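Probable dipeptidase (Pseudomonas aeruginosa, PDB 3B40) probably acts as a metal-dependent dipeptidase of the membrane dipeptidase (M19) family, hydrolysing dipeptides. Local coordinates at residues R21-D26 / D121-A126. The protein carries 11 engineered substitutions. Residues are numbered along the deposited sequence; the frame is centred on the assembly and turned at random.
Sequences RILSFD and DFRRLA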
ATOM      1  N   ARG A  21      -2.101  -3.688  25.234  1.00 15.02           N
ATOM      2  CA  ARG A  21      -2.451  -2.329  25.614  1.00 15.79           C
ATOM      3  C   ARG A  21      -2.537  -1.348  24.435  1.00 15.84           C
ATOM      4  O   ARG A  21      -3.322  -0.427  24.495  1.00 16.50           O
ATOM      5  CB  ARG A  21      -1.455  -1.789  26.641  1.00 15.59           C
ATOM      6  CG  ARG A  21      -1.652  -2.401  28.036  1.00 16.91           C
ATOM      7  CD  ARG A  21      -0.451  -2.235  28.968  1.00 16.50           C
ATOM      8  NE  ARG A  21      -0.783  -2.949  30.209  1.00 19.58           N
ATOM      9  CZ  ARG A  21      -0.601  -4.253  30.401  1.00 17.58           C
ATOM     10  NH1 ARG A  21      -1.008  -4.814  31.535  1.00 17.10           N
ATOM     11  NH2 ARG A  21      -0.007  -4.988  29.464  1.00 16.38           N
ATOM     12  N   ILE A  22      -1.671  -1.486  23.433  1.00 15.32           N
ATOM     13  CA  ILE A  22      -1.567  -0.439  22.372  1.00 16.06           C
ATOM     14  C   ILE A  22      -2.424  -0.799  21.184  1.00 15.66           C
ATOM     15  O   ILE A  22      -2.774  -1.975  21.012  1.00 16.74           O
ATOM     16  CB  ILE A  22      -0.097  -0.139  21.915  1.00 15.62           C
ATOM     17  CG1 ILE A  22       0.517  -1.321  21.126  1.00 16.12           C
ATOM     18  CG2 ILE A  22       0.752   0.280  23.100  1.00 15.54           C
ATOM     19  CD1 ILE A  22       1.861  -0.963  20.361  1.00 16.48           C
ATOM     20  N   LEU A  23      -2.798   0.222  20.412  1.00 15.50           N
ATOM     21  CA  LEU A  23      -3.478   0.060  19.135  1.00 15.90           C
ATOM     22  C   LEU A  23      -2.437  -0.202  18.075  1.00 15.71           C
ATOM     23  O   LEU A  23      -1.334   0.368  18.122  1.00 15.10           O
ATOM     24  CB  LEU A  23      -4.197   1.344  18.706  1.00 15.78           C
ATOM     25  CG  LEU A  23      -5.219   1.986  19.618  1.00 18.10           C
ATOM     26  CD1 LEU A  23      -5.891   3.180  18.927  1.00 21.72           C
ATOM     27  CD2 LEU A  23      -6.248   0.933  20.036  1.00 21.41           C
ATOM     28  N   SER A  24      -2.825  -1.013  17.097  1.00 14.55           N
ATOM     29  CA  SER A  24      -1.963  -1.332  15.982  1.00 13.86           C
ATOM     30  C   SER A  24      -2.805  -1.159  14.702  1.00 13.69           C
ATOM     31  O   SER A  24      -3.993  -1.442  14.686  1.00 13.07           O
ATOM     32  CB  SER A  24      -1.428  -2.746  16.112  1.00 14.15           C
ATOM     33  OG  SER A  24      -2.460  -3.627  16.460  1.00 15.77           O
ATOM     34  N   PHE A  25      -2.186  -0.642  13.651  1.00 13.03           N
ATOM     35  CA  PHE A  25      -2.907  -0.265  12.451  1.00 12.37           C
ATOM     36  C   PHE A  25      -1.993  -0.520  11.280  1.00 12.75           C
ATOM     37  O   PHE A  25      -0.831  -0.145  11.316  1.00 13.35           O
ATOM     38  CB  PHE A  25      -3.330   1.203  12.493  1.00 11.58           C
ATOM     39  CG  PHE A  25      -3.940   1.697  11.203  1.00 12.94           C
ATOM     40  CD1 PHE A  25      -5.163   1.197  10.753  1.00 11.26           C
ATOM     41  CD2 PHE A  25      -3.264   2.624  10.411  1.00 12.05           C
ATOM     42  CE1 PHE A  25      -5.731   1.654   9.548  1.00 15.46           C
ATOM     43  CE2 PHE A  25      -3.840   3.096   9.203  1.00 11.79           C
ATOM     44  CZ  PHE A  25      -5.060   2.606   8.782  1.00 12.65           C
ATOM     45  N   ASP A  26      -2.529  -1.193  10.261  1.00 12.73           N
ATOM     46  CA  ASP A  26      -1.775  -1.524   9.046  1.00 12.55           C
ATOM     47  C   ASP A  26      -2.442  -0.774   7.889  1.00 12.17           C
ATOM     48  O   ASP A  26      -3.583  -1.059   7.538  1.00 11.19           O
ATOM     49  CB  ASP A  26      -1.815  -3.040   8.842  1.00 11.38           C
ATOM     50  CG  ASP A  26      -1.054  -3.509   7.591  1.00 13.62           C
ATOM     51  OD1 ASP A  26      -0.826  -2.717   6.645  1.00 15.93           O
ATOM     52  OD2 ASP A  26      -0.702  -4.701   7.548  1.00 11.94           O
ATOM     53  N   ASP A 121     -13.699   7.051  15.945  1.00 16.63           N
ATOM     54  CA  ASP A 121     -14.366   5.766  15.724  1.00 16.98           C
ATOM     55  C   ASP A 121     -13.357   4.649  15.865  1.00 16.44           C
ATOM     56  O   ASP A 121     -13.661   3.609  16.453  1.00 16.31           O
ATOM     57  CB  ASP A 121     -14.957   5.662  14.318  1.00 16.01           C
ATOM     58  CG  ASP A 121     -16.155   6.542  14.105  1.00 20.03           C
ATOM     59  OD1 ASP A 121     -16.723   7.070  15.084  1.00 22.67           O
ATOM     60  OD2 ASP A 121     -16.531   6.697  12.916  1.00 22.02           O
ATOM     61  N   PHE A 122     -12.184   4.829  15.261  1.00 15.98           N
ATOM     62  CA  PHE A 122     -11.145   3.783  15.315  1.00 17.23           C
ATOM     63  C   PHE A 122     -10.846   3.422  16.775  1.00 18.41           C
ATOM     64  O   PHE A 122     -10.840   2.237  17.131  1.00 18.50           O
ATOM     65  CB  PHE A 122      -9.858   4.225  14.570  1.00 16.98           C
ATOM     66  CG  PHE A 122      -8.865   3.111  14.367  1.00 17.07           C
ATOM     67  CD1 PHE A 122      -8.808   2.432  13.150  1.00 15.94           C
ATOM     68  CD2 PHE A 122      -7.997   2.725  15.396  1.00 10.96           C
ATOM     69  CE1 PHE A 122      -7.895   1.388  12.953  1.00 15.47           C
ATOM     70  CE2 PHE A 122      -7.108   1.671  15.205  1.00 15.22           C
ATOM     71  CZ  PHE A 122      -7.050   1.017  13.974  1.00 15.93           C
ATOM     72  N   ARG A 123     -10.625   4.439  17.613  1.00 19.12           N
ATOM     73  CA  ARG A 123     -10.300   4.222  19.037  1.00 21.25           C
ATOM     74  C   ARG A 123     -11.452   3.549  19.790  1.00 20.71           C
ATOM     75  O   ARG A 123     -11.234   2.625  20.569  1.00 20.27           O
ATOM     76  CB  ARG A 123      -9.881   5.526  19.731  1.00 20.65           C
ATOM     77  CG  ARG A 123      -8.518   6.048  19.271  1.00 23.19           C
ATOM     78  CD  ARG A 123      -7.974   7.163  20.144  1.00 23.99           C
ATOM     79  NE  ARG A 123      -7.589   8.280  19.293  1.00 31.10           N
ATOM     80  CZ  ARG A 123      -6.358   8.535  18.843  1.00 34.57           C
ATOM     81  NH1 ARG A 123      -5.314   7.776  19.202  1.00 36.07           N
ATOM     82  NH2 ARG A 123      -6.178   9.591  18.046  1.00 34.73           N
ATOM     83  N   ARG A 124     -12.671   4.016  19.533  1.00 21.18           N
ATOM     84  CA  ARG A 124     -13.894   3.404  20.061  1.00 21.62           C
ATOM     85  C   ARG A 124     -14.050   1.936  19.678  1.00 21.92           C
ATOM     86  O   ARG A 124     -14.239   1.075  20.555  1.00 21.90           O
ATOM     87  CB  ARG A 124     -15.120   4.201  19.603  1.00 22.05           C
ATOM     88  CG  ARG A 124     -16.432   3.689  20.161  1.00 24.85           C
ATOM     89  CD  ARG A 124     -17.597   4.508  19.634  1.00 29.76           C
ATOM     90  NE  ARG A 124     -17.597   4.639  18.168  1.00 32.82           N
ATOM     91  CZ  ARG A 124     -18.050   3.706  17.327  1.00 34.58           C
ATOM     92  NH1 ARG A 124     -18.545   2.563  17.785  1.00 34.46           N
ATOM     93  NH2 ARG A 124     -18.019   3.918  16.020  1.00 34.17           N
ATOM     94  N   LEU A 125     -13.993   1.637  18.375  1.00 21.58           N
ATOM     95  CA  LEU A 125     -14.130   0.251  17.894  1.00 21.47           C
ATOM     96  C   LEU A 125     -13.083  -0.631  18.539  1.00 21.69           C
ATOM     97  O   LEU A 125     -13.381  -1.750  18.974  1.00 22.08           O
ATOM     98  CB  LEU A 125     -14.034   0.155  16.356  1.00 21.44           C
ATOM     99  CG  LEU A 125     -15.165   0.712  15.480  1.00 20.53           C
ATOM    100  CD1 LEU A 125     -14.684   0.907  14.011  1.00 17.84           C
ATOM    101  CD2 LEU A 125     -16.392  -0.183  15.551  1.00 19.33           C
ATOM    102  N   ALA A 126     -11.861  -0.125  18.614  1.00 22.12           N
ATOM    103  CA  ALA A 126     -10.772  -0.839  19.274  1.00 23.39           C
ATOM    104  C   ALA A 126     -11.082  -1.198  20.736  1.00 24.33           C
ATOM    105  O   ALA A 126     -10.776  -2.305  21.174  1.00 24.73           O
ATOM    106  CB  ALA A 126      -9.498  -0.031  19.204  1.00 23.04           C
TER
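F122 reaches from helix 119-127 to L23, just ahead of strand 25-29, and to F25, which opens it; this is the first strand of the TIM-barrel-like fold of the M19 peptidases. The contact thus joins the entry of that strand to the helix that leads on to strand 131-138, and it is mostly apolar, with the carbonyl O of S24 at the F122 ring edge. From CB, the F122 side chain leaves the helix toward the strand, and CG anti to the backbone N (chi1 -169°) sends the ring out toward L23 and F25. One flank of the ring belongs to L23: CD2 of F122 lies 4.1 Å from CD1 of L23, which sits at the ring edge with CE2 of F122 also beside it, and the two side chains run antiparallel alongside one another. The other flank belongs to F25, with CE1 of F122 3.5 Å from CD1 of F25. At the tip, CZ of F122 lies 3.7 Å from CD1 of F25 and 4.0 Å from the backbone O of S24, which is in the ring plane. The F25 and F122 rings have their planes at 90° and their centroids 5.4 Å apart, but the approach is oblique. Beyond the contact, F122 also packs on A132 and V134 of strand 131-138, while F25 touches V134 and meets the ring of F400 from helix 389-409. CB of S24 points away from the helix, and its OG is hydrogen-bonded to the backbone N of S61. Nearer the surface, L23 divides its two methyls between R123 and A126. CD1 of L23 lies 3.9 Å from CG of R123, the two side chains roughly perpendicular; CD2 of L23 presses instead on A126, 3.5 Å from CB of A126, closer than two carbons normally pack.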